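Local coordinates for protein transcriptional regulator, BadM/Rrf2 family (Thermincola potens, PDB 4CIC) that probably binds DNA as a helix-turn-helix transcriptional regulator of the Rrf2 family, an IscR linked to the control of iron-sulfur cluster biogenesis, at residues A[50-62]-A[72-86]. The protein carries 3 engineered substitutions. Residues are numbered along the deposited sequence; the frame is centred on the assembly and turned at random.
Sequences IAVLRKAGLVKSV and AREPRDIKVGDIIRV. With NA (sodium ion), chain D.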
ATOM      1  N   ILE A  50      20.386 -10.530   2.670  1.00 25.72           N
ATOM      2  CA  ILE A  50      20.845 -11.012   3.967  1.00 25.08           C
ATOM      3  C   ILE A  50      21.920 -10.094   4.518  1.00 29.17           C
ATOM      4  O   ILE A  50      21.985  -9.862   5.724  1.00 31.94           O
ATOM      5  CB  ILE A  50      21.387 -12.443   3.850  1.00 27.76           C
ATOM      6  CG1 ILE A  50      20.227 -13.412   3.623  1.00 35.57           C
ATOM      7  CG2 ILE A  50      22.191 -12.844   5.110  1.00 33.07           C
ATOM      8  CD1 ILE A  50      19.431 -13.702   4.881  1.00 38.38           C
ATOM      9  N   ALA A  51      22.747  -9.542   3.630  1.00 24.02           N
ATOM     10  CA  ALA A  51      23.799  -8.633   4.077  1.00 28.84           C
ATOM     11  C   ALA A  51      23.209  -7.440   4.818  1.00 26.47           C
ATOM     12  O   ALA A  51      23.729  -7.027   5.858  1.00 27.28           O
ATOM     13  CB  ALA A  51      24.659  -8.172   2.919  1.00 31.89           C
ATOM     14  N   VAL A  52      22.137  -6.868   4.279  1.00 23.11           N
ATOM     15  CA  VAL A  52      21.487  -5.749   4.948  1.00 23.35           C
ATOM     16  C   VAL A  52      20.806  -6.185   6.248  1.00 26.16           C
ATOM     17  O   VAL A  52      20.954  -5.534   7.278  1.00 24.37           O
ATOM     18  CB  VAL A  52      20.481  -5.039   4.003  1.00 25.01           C
ATOM     19  CG1 VAL A  52      19.818  -3.873   4.708  1.00 31.55           C
ATOM     20  CG2 VAL A  52      21.209  -4.569   2.752  1.00 27.42           C
ATOM     21  N   LEU A  53      20.095  -7.305   6.209  1.00 25.65           N
ATOM     22  CA  LEU A  53      19.416  -7.802   7.399  1.00 26.36           C
ATOM     23  C   LEU A  53      20.426  -8.108   8.501  1.00 29.95           C
ATOM     24  O   LEU A  53      20.135  -7.947   9.685  1.00 25.56           O
ATOM     25  CB  LEU A  53      18.597  -9.046   7.063  1.00 22.43           C
ATOM     26  CG  LEU A  53      17.428  -8.807   6.108  1.00 23.46           C
ATOM     27  CD1 LEU A  53      16.813 -10.129   5.738  1.00 25.03           C
ATOM     28  CD2 LEU A  53      16.401  -7.939   6.796  1.00 29.65           C
ATOM     29  N   ARG A  54      21.622  -8.513   8.098  1.00 23.74           N
ATOM     30  CA  ARG A  54      22.693  -8.817   9.062  1.00 28.57           C
ATOM     31  C   ARG A  54      23.233  -7.545   9.710  1.00 24.64           C
ATOM     32  O   ARG A  54      23.407  -7.481  10.926  1.00 27.60           O
ATOM     33  CB  ARG A  54      23.824  -9.581   8.379  1.00 30.64           C
ATOM     34  CG  ARG A  54      24.613 -10.480   9.318  1.00 43.01           C
ATOM     35  CD  ARG A  54      25.646 -11.300   8.565  1.00 55.97           C
ATOM     36  NE  ARG A  54      27.001 -10.853   8.865  1.00 68.84           N
ATOM     37  CZ  ARG A  54      28.090 -11.313   8.262  1.00 73.57           C
ATOM     38  NH1 ARG A  54      27.986 -12.237   7.318  1.00 71.00           N
ATOM     39  NH2 ARG A  54      29.283 -10.841   8.600  1.00 76.33           N
ATOM     40  N   LYS A  55      23.485  -6.526   8.896  1.00 27.96           N
ATOM     41  CA  LYS A  55      23.937  -5.236   9.414  1.00 29.60           C
ATOM     42  C   LYS A  55      22.911  -4.661  10.386  1.00 30.21           C
ATOM     43  O   LYS A  55      23.269  -3.998  11.357  1.00 34.26           O
ATOM     44  CB  LYS A  55      24.160  -4.240   8.274  1.00 32.72           C
ATOM     45  CG  LYS A  55      25.357  -4.537   7.387  1.00 39.47           C
ATOM     46  CD  LYS A  55      25.577  -3.388   6.403  1.00 47.12           C
ATOM     47  CE  LYS A  55      26.721  -3.672   5.430  1.00 51.79           C
ATOM     48  NZ  LYS A  55      26.308  -4.589   4.331  1.00 60.81           N
ATOM     49  N   ALA A  56      21.637  -4.928  10.111  1.00 25.16           N
ATOM     50  CA  ALA A  56      20.535  -4.424  10.924  1.00 29.11           C
ATOM     51  C   ALA A  56      20.378  -5.155  12.243  1.00 28.56           C
ATOM     52  O   ALA A  56      19.661  -4.698  13.129  1.00 30.47           O
ATOM     53  CB  ALA A  56      19.239  -4.526  10.147  1.00 25.70           C
ATOM     54  N   GLY A  57      21.013  -6.312  12.365  1.00 27.03           N
ATOM     55  CA  GLY A  57      20.924  -7.067  13.599  1.00 28.30           C
ATOM     56  C   GLY A  57      19.709  -7.982  13.614  1.00 28.56           C
ATOM     57  O   GLY A  57      19.291  -8.441  14.677  1.00 29.13           O
ATOM     58  N   LEU A  58      19.152  -8.256  12.437  1.00 23.57           N
ATOM     59  CA  LEU A  58      17.995  -9.142  12.316  1.00 21.45           C
ATOM     60  C   LEU A  58      18.409 -10.595  12.084  1.00 26.50           C
ATOM     61  O   LEU A  58      17.662 -11.512  12.398  1.00 24.80           O
ATOM     62  CB  LEU A  58      17.060  -8.693  11.193  1.00 24.13           C
ATOM     63  CG  LEU A  58      16.172  -7.508  11.586  1.00 26.83           C
ATOM     64  CD1 LEU A  58      15.342  -7.015  10.405  1.00 26.39           C
ATOM     65  CD2 LEU A  58      15.273  -7.931  12.754  1.00 27.44           C
ATOM     66  N   VAL A  59      19.582 -10.784  11.488  1.00 23.83           N
ATOM     67  CA  VAL A  59      20.098 -12.130  11.278  0.51 22.33           C
ATOM     68  C   VAL A  59      21.570 -12.156  11.618  1.00 22.43           C
ATOM     69  O   VAL A  59      22.246 -11.126  11.624  1.00 24.66           O
ATOM     70  CB  VAL A  59      19.925 -12.619   9.826  0.51 23.36           C
ATOM     71  CG1 VAL A  59      18.465 -12.528   9.385  0.51 21.96           C
ATOM     72  CG2 VAL A  59      20.818 -11.838   8.901  0.51 19.38           C
ATOM     73  N   LYS A  60      22.058 -13.341  11.966  1.00 22.46           N
ATOM     74  CA  LYS A  60      23.469 -13.481  12.279  1.00 25.71           C
ATOM     75  C   LYS A  60      24.027 -14.713  11.586  1.00 29.78           C
ATOM     76  O   LYS A  60      23.296 -15.651  11.262  1.00 27.35           O
ATOM     77  CB  LYS A  60      23.695 -13.550  13.791  1.00 31.10           C
ATOM     78  CG  LYS A  60      22.872 -14.606  14.487  1.00 33.96           C
ATOM     79  CD  LYS A  60      23.154 -14.654  15.986  1.00 46.23           C
ATOM     80  CE  LYS A  60      24.551 -15.162  16.277  1.00 58.96           C
ATOM     81  NZ  LYS A  60      24.811 -15.186  17.744  1.00 65.38           N
ATOM     82  N   SER A  61      25.330 -14.675  11.342  1.00 34.92           N
ATOM     83  CA  SER A  61      26.047 -15.767  10.722  1.00 40.06           C
ATOM     84  C   SER A  61      26.744 -16.571  11.810  1.00 33.07           C
ATOM     85  O   SER A  61      27.219 -16.012  12.802  1.00 37.36           O
ATOM     86  CB  SER A  61      27.080 -15.213   9.742  1.00 43.39           C
ATOM     87  OG  SER A  61      27.971 -16.226   9.315  1.00 52.19           O
ATOM     88  N   VAL A  62      26.789 -17.887  11.638  1.00 36.02           N
ATOM     89  CA  VAL A  62      27.507 -18.739  12.575  1.00 42.66           C
ATOM     90  C   VAL A  62      28.534 -19.599  11.822  1.00 54.88           C
ATOM     91  O   VAL A  62      28.325 -19.954  10.662  1.00 56.01           O
ATOM     92  CB  VAL A  62      26.541 -19.621  13.373  1.00 48.76           C
ATOM     93  CG1 VAL A  62      25.524 -18.768  14.112  1.00 48.33           C
ATOM     94  CG2 VAL A  62      25.835 -20.553  12.449  1.00 46.20           C
ATOM     95  N   ALA A  72      18.607 -13.323  14.518  1.00 24.25           N
ATOM     96  CA  ALA A  72      19.370 -12.719  15.609  1.00 25.24           C
ATOM     97  C   ALA A  72      18.490 -12.254  16.779  1.00 26.64           C
ATOM     98  O   ALA A  72      19.009 -11.847  17.827  1.00 28.57           O
ATOM     99  CB  ALA A  72      20.196 -11.557  15.079  1.00 32.26           C
ATOM    100  N   ARG A  73      17.171 -12.304  16.578  1.00 30.97           N
ATOM    101  CA  ARG A  73      16.169 -12.075  17.626  1.00 31.05           C
ATOM    102  C   ARG A  73      15.128 -13.183  17.499  1.00 25.40           C
ATOM    103  O   ARG A  73      14.992 -13.776  16.430  1.00 25.32           O
ATOM    104  CB  ARG A  73      15.457 -10.728  17.432  1.00 32.51           C
ATOM    105  CG  ARG A  73      16.372  -9.534  17.379  1.00 39.57           C
ATOM    106  CD  ARG A  73      15.706  -8.322  18.006  1.00 38.86           C
ATOM    107  NE  ARG A  73      14.503  -7.869  17.295  1.00 39.57           N
ATOM    108  CZ  ARG A  73      14.503  -6.959  16.327  1.00 42.80           C
ATOM    109  NH1 ARG A  73      15.650  -6.422  15.930  1.00 46.03           N
ATOM    110  NH2 ARG A  73      13.361  -6.588  15.749  1.00 33.32           N
ATOM    111  N   GLU A  74      14.382 -13.439  18.568  1.00 23.69           N
ATOM    112  CA  GLU A  74      13.349 -14.481  18.545  1.00 19.77           C
ATOM    113  C   GLU A  74      12.233 -13.999  17.633  1.00 23.14           C
ATOM    114  O   GLU A  74      12.025 -12.805  17.531  1.00 24.18           O
ATOM    115  CB  GLU A  74      12.787 -14.716  19.945  1.00 22.49           C
ATOM    116  CG  GLU A  74      13.776 -15.423  20.913  1.00 22.17           C
ATOM    117  CD  GLU A  74      13.309 -15.412  22.363  1.00 36.59           C
ATOM    118  OE1 GLU A  74      12.131 -15.730  22.626  1.00 35.35           O
ATOM    119  OE2 GLU A  74      14.126 -15.080  23.244  1.00 44.52           O
ATOM    120  N   PRO A  75      11.531 -14.923  16.964  1.00 20.28           N
ATOM    121  CA  PRO A  75      10.476 -14.485  16.044  1.00 15.87           C
ATOM    122  C   PRO A  75       9.421 -13.598  16.706  1.00 18.96           C
ATOM    123  O   PRO A  75       8.887 -12.688  16.025  1.00 19.62           O
ATOM    124  CB  PRO A  75       9.861 -15.803  15.546  1.00 20.02           C
ATOM    125  CG  PRO A  75      11.052 -16.816  15.641  1.00 19.10           C
ATOM    126  CD  PRO A  75      11.805 -16.371  16.865  1.00 21.35           C
ATOM    127  N   ARG A  76       9.133 -13.809  17.981  1.00 20.11           N
ATOM    128  CA  ARG A  76       8.125 -12.990  18.673  1.00 21.29           C
ATOM    129  C   ARG A  76       8.565 -11.531  18.838  1.00 26.62           C
ATOM    130  O   ARG A  76       7.730 -10.650  19.082  1.00 26.00           O
ATOM    131  CB  ARG A  76       7.767 -13.587  20.036  1.00 20.49           C
ATOM    132  CG  ARG A  76       8.923 -13.571  21.018  1.00 22.42           C
ATOM    133  CD  ARG A  76       8.669 -14.475  22.235  1.00 24.03           C
ATOM    134  NE  ARG A  76       9.810 -14.373  23.145  1.00 33.39           N
ATOM    135  CZ  ARG A  76       9.858 -13.546  24.184  1.00 38.96           C
ATOM    136  NH1 ARG A  76       8.813 -12.777  24.464  1.00 41.74           N
ATOM    137  NH2 ARG A  76      10.939 -13.496  24.947  1.00 40.25           N
ATOM    138  N   ASP A  77       9.868 -11.285  18.703  1.00 22.70           N
ATOM    139  CA  ASP A  77      10.427  -9.932  18.821  1.00 23.54           C
ATOM    140  C   ASP A  77      10.769  -9.310  17.460  1.00 23.39           C
ATOM    141  O   ASP A  77      11.506  -8.327  17.398  1.00 27.76           O
ATOM    142  CB  ASP A  77      11.681  -9.945  19.697  1.00 26.39           C
ATOM    143  CG  ASP A  77      11.375 -10.326  21.148  1.00 46.31           C
ATOM    144  OD1 ASP A  77      10.318  -9.890  21.667  1.00 40.16           O
ATOM    145  OD2 ASP A  77      12.178 -11.060  21.769  1.00 50.59           O
ATOM    146  N   ILE A  78      10.272  -9.898  16.378  1.00 19.72           N
ATOM    147  CA  ILE A  78      10.474  -9.298  15.057  1.00 19.08           C
ATOM    148  C   ILE A  78       9.122  -9.058  14.405  1.00 23.80           C
ATOM    149  O   ILE A  78       8.451 -10.010  14.007  1.00 20.85           O
ATOM    150  CB  ILE A  78      11.354 -10.204  14.133  1.00 18.78           C
ATOM    151  CG1 ILE A  78      12.709 -10.452  14.786  1.00 18.64           C
ATOM    152  CG2 ILE A  78      11.531  -9.531  12.757  1.00 19.67           C
ATOM    153  CD1 ILE A  78      13.566 -11.492  14.068  1.00 23.63           C
ATOM    154  N   LYS A  79       8.730  -7.786  14.271  1.00 21.90           N
ATOM    155  CA  LYS A  79       7.521  -7.434  13.526  1.00 21.61           C
ATOM    156  C   LYS A  79       7.804  -7.426  12.029  1.00 18.83           C
ATOM    157  O   LYS A  79       8.913  -7.129  11.612  1.00 19.73           O
ATOM    158  CB  LYS A  79       7.018  -6.029  13.921  1.00 19.78           C
ATOM    159  CG  LYS A  79       6.632  -5.905  15.371  1.00 24.85           C
ATOM    160  CD  LYS A  79       6.426  -4.463  15.762  1.00 28.62           C
ATOM    161  CE  LYS A  79       6.070  -4.351  17.235  1.00 31.04           C
ATOM    162  NZ  LYS A  79       5.802  -2.928  17.621  1.00 41.33           N
ATOM    163  N   VAL A  80       6.809  -7.753  11.211  1.00 19.89           N
ATOM    164  CA  VAL A  80       7.006  -7.687   9.771  1.00 18.34           C
ATOM    165  C   VAL A  80       7.406  -6.257   9.395  1.00 17.68           C
ATOM    166  O   VAL A  80       8.258  -6.038   8.532  1.00 20.63           O
ATOM    167  CB  VAL A  80       5.752  -8.125   8.996  1.00 20.01           C
ATOM    168  CG1 VAL A  80       5.968  -7.943   7.516  1.00 19.97           C
ATOM    169  CG2 VAL A  80       5.471  -9.602   9.290  1.00 25.22           C
ATOM    170  N   GLY A  81       6.783  -5.289  10.045  1.00 21.98           N
ATOM    171  CA  GLY A  81       7.133  -3.898   9.811  1.00 21.02           C
ATOM    172  C   GLY A  81       8.591  -3.541  10.091  1.00 24.40           C
ATOM    173  O   GLY A  81       9.140  -2.644   9.443  1.00 23.03           O
ATOM    174  N   ASP A  82       9.206  -4.201  11.075  1.00 20.05           N
ATOM    175  CA  ASP A  82      10.630  -4.010  11.374  1.00 26.86           C
ATOM    176  C   ASP A  82      11.474  -4.414  10.167  1.00 25.06           C
ATOM    177  O   ASP A  82      12.479  -3.783   9.856  1.00 24.68           O
ATOM    178  CB  ASP A  82      11.112  -4.906  12.525  1.00 26.62           C
ATOM    179  CG  ASP A  82      10.512  -4.558  13.882  1.00 44.34           C
ATOM    180  OD1 ASP A  82      10.094  -3.400  14.092  1.00 33.50           O
ATOM    181  OD2 ASP A  82      10.498  -5.463  14.764  1.00 40.95           O
ATOM    182  N   ILE A  83      11.105  -5.523   9.537  1.00 19.14           N
ATOM    183  CA  ILE A  83      11.846  -6.004   8.387  1.00 19.24           C
ATOM    184  C   ILE A  83      11.705  -4.998   7.239  1.00 21.27           C
ATOM    185  O   ILE A  83      12.683  -4.631   6.584  1.00 19.96           O
ATOM    186  CB  ILE A  83      11.306  -7.371   7.929  1.00 19.01           C
ATOM    187  CG1 ILE A  83      11.464  -8.398   9.055  1.00 19.45           C
ATOM    188  CG2 ILE A  83      11.963  -7.779   6.632  1.00 19.66           C
ATOM    189  CD1 ILE A  83      10.676  -9.686   8.798  1.00 19.23           C
ATOM    190  N   ILE A  84      10.480  -4.537   7.012  1.00 18.48           N
ATOM    191  CA  ILE A  84      10.231  -3.581   5.942  1.00 19.73           C
ATOM    192  C   ILE A  84      10.988  -2.271   6.203  1.00 22.76           C
ATOM    193  O   ILE A  84      11.607  -1.724   5.303  1.00 23.26           O
ATOM    194  CB  ILE A  84       8.717  -3.317   5.787  1.00 19.79           C
ATOM    195  CG1 ILE A  84       7.992  -4.608   5.354  1.00 23.03           C
ATOM    196  CG2 ILE A  84       8.456  -2.201   4.799  1.00 25.58           C
ATOM    197  CD1 ILE A  84       8.623  -5.312   4.183  1.00 26.78           C
ATOM    198  N   ARG A  85      10.951  -1.769   7.428  1.00 20.24           N
ATOM    199  CA  ARG A  85      11.708  -0.555   7.753  1.00 25.91           C
ATOM    200  C   ARG A  85      13.211  -0.656   7.471  1.00 25.54           C
ATOM    201  O   ARG A  85      13.828   0.281   6.948  1.00 28.24           O
ATOM    202  CB  ARG A  85      11.490  -0.149   9.203  1.00 27.31           C
ATOM    203  CG  ARG A  85      10.175   0.550   9.436  1.00 25.40           C
ATOM    204  CD  ARG A  85      10.074   1.012  10.863  1.00 39.63           C
ATOM    205  NE  ARG A  85       8.707   1.381  11.190  1.00 52.56           N
ATOM    206  CZ  ARG A  85       7.835   0.550  11.747  1.00 53.28           C
ATOM    207  NH1 ARG A  85       8.209  -0.686  12.040  1.00 36.99           N
ATOM    208  NH2 ARG A  85       6.601   0.957  12.015  1.00 64.59           N
ATOM    209  N   VAL A  86      13.791  -1.799   7.809  1.00 23.58           N
ATOM    210  CA  VAL A  86      15.208  -2.028   7.547  1.00 21.81           C
ATOM    211  C   VAL A  86      15.499  -1.935   6.036  1.00 26.17           C
ATOM    212  O   VAL A  86      16.445  -1.266   5.602  1.00 26.01           O
ATOM    213  CB  VAL A  86      15.633  -3.390   8.097  1.00 27.59           C
ATOM    214  CG1 VAL A  86      16.916  -3.855   7.431  1.00 29.59           C
ATOM    215  CG2 VAL A  86      15.776  -3.300   9.599  1.00 25.39           C
TER
HETATM  216 NA    NA D1150      16.078   1.131   6.152  1.00 32.32          NA
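L58 meets V86, I83, I78 and R73 at once, and so illustrates how one leucine can join the end of one helix, 43-55, to another, 80-87, in a winged helix-turn-helix domain. It sits just after helix 43-55, where G57 with positive phi completes a Schellman motif, and just before 59-62, the first strand of the two-stranded wing; the chain leaves the wing at A72 and leads into helix 80-87.

Apolar packing carries most of the contact. Although the CB of L58 points away, CG anti to the carbonyl carbon (chi1 -78°) brings both methyls over to 72-86: CD1 lies 3.8 Å from CG2 of V86 and packs along I83, while CD2 is 4.1 Å from CG2 of I78. V86 answers from helix 80-87. Both its methyls touch CB of A56, CG1 at 3.6 Å, and CG1 also reaches V52 and L53. M18 of helix 9-23 touches both L53 and I83, extending this cluster to helix 9-23.

One backbone hydrogen bond joins the two ends of the wing. A72 N donates to L58 O over 2.9 Å, nearly straight at 173° but from above the carbonyl plane, while the methyl of A72 rests against G57 O.

Within 72-86 the polar groups pair with one another. NE and NH2 of R73 hold the single atom D77 O side-on, in the guanidinium plane, and NH2 also forms a salt bridge with D82 OD2 at 3.2 Å. That same carboxylate oxygen accepts K79 N at the start of the helix. At the C-terminal end of this helix, the backbone O atoms of R85, V86 and E88 bind the sodium ion. Bent at chi2 and chi3, the R73 chain presents one guanidinium face to L58, whose CD2 lies 3.5 Å from NH1.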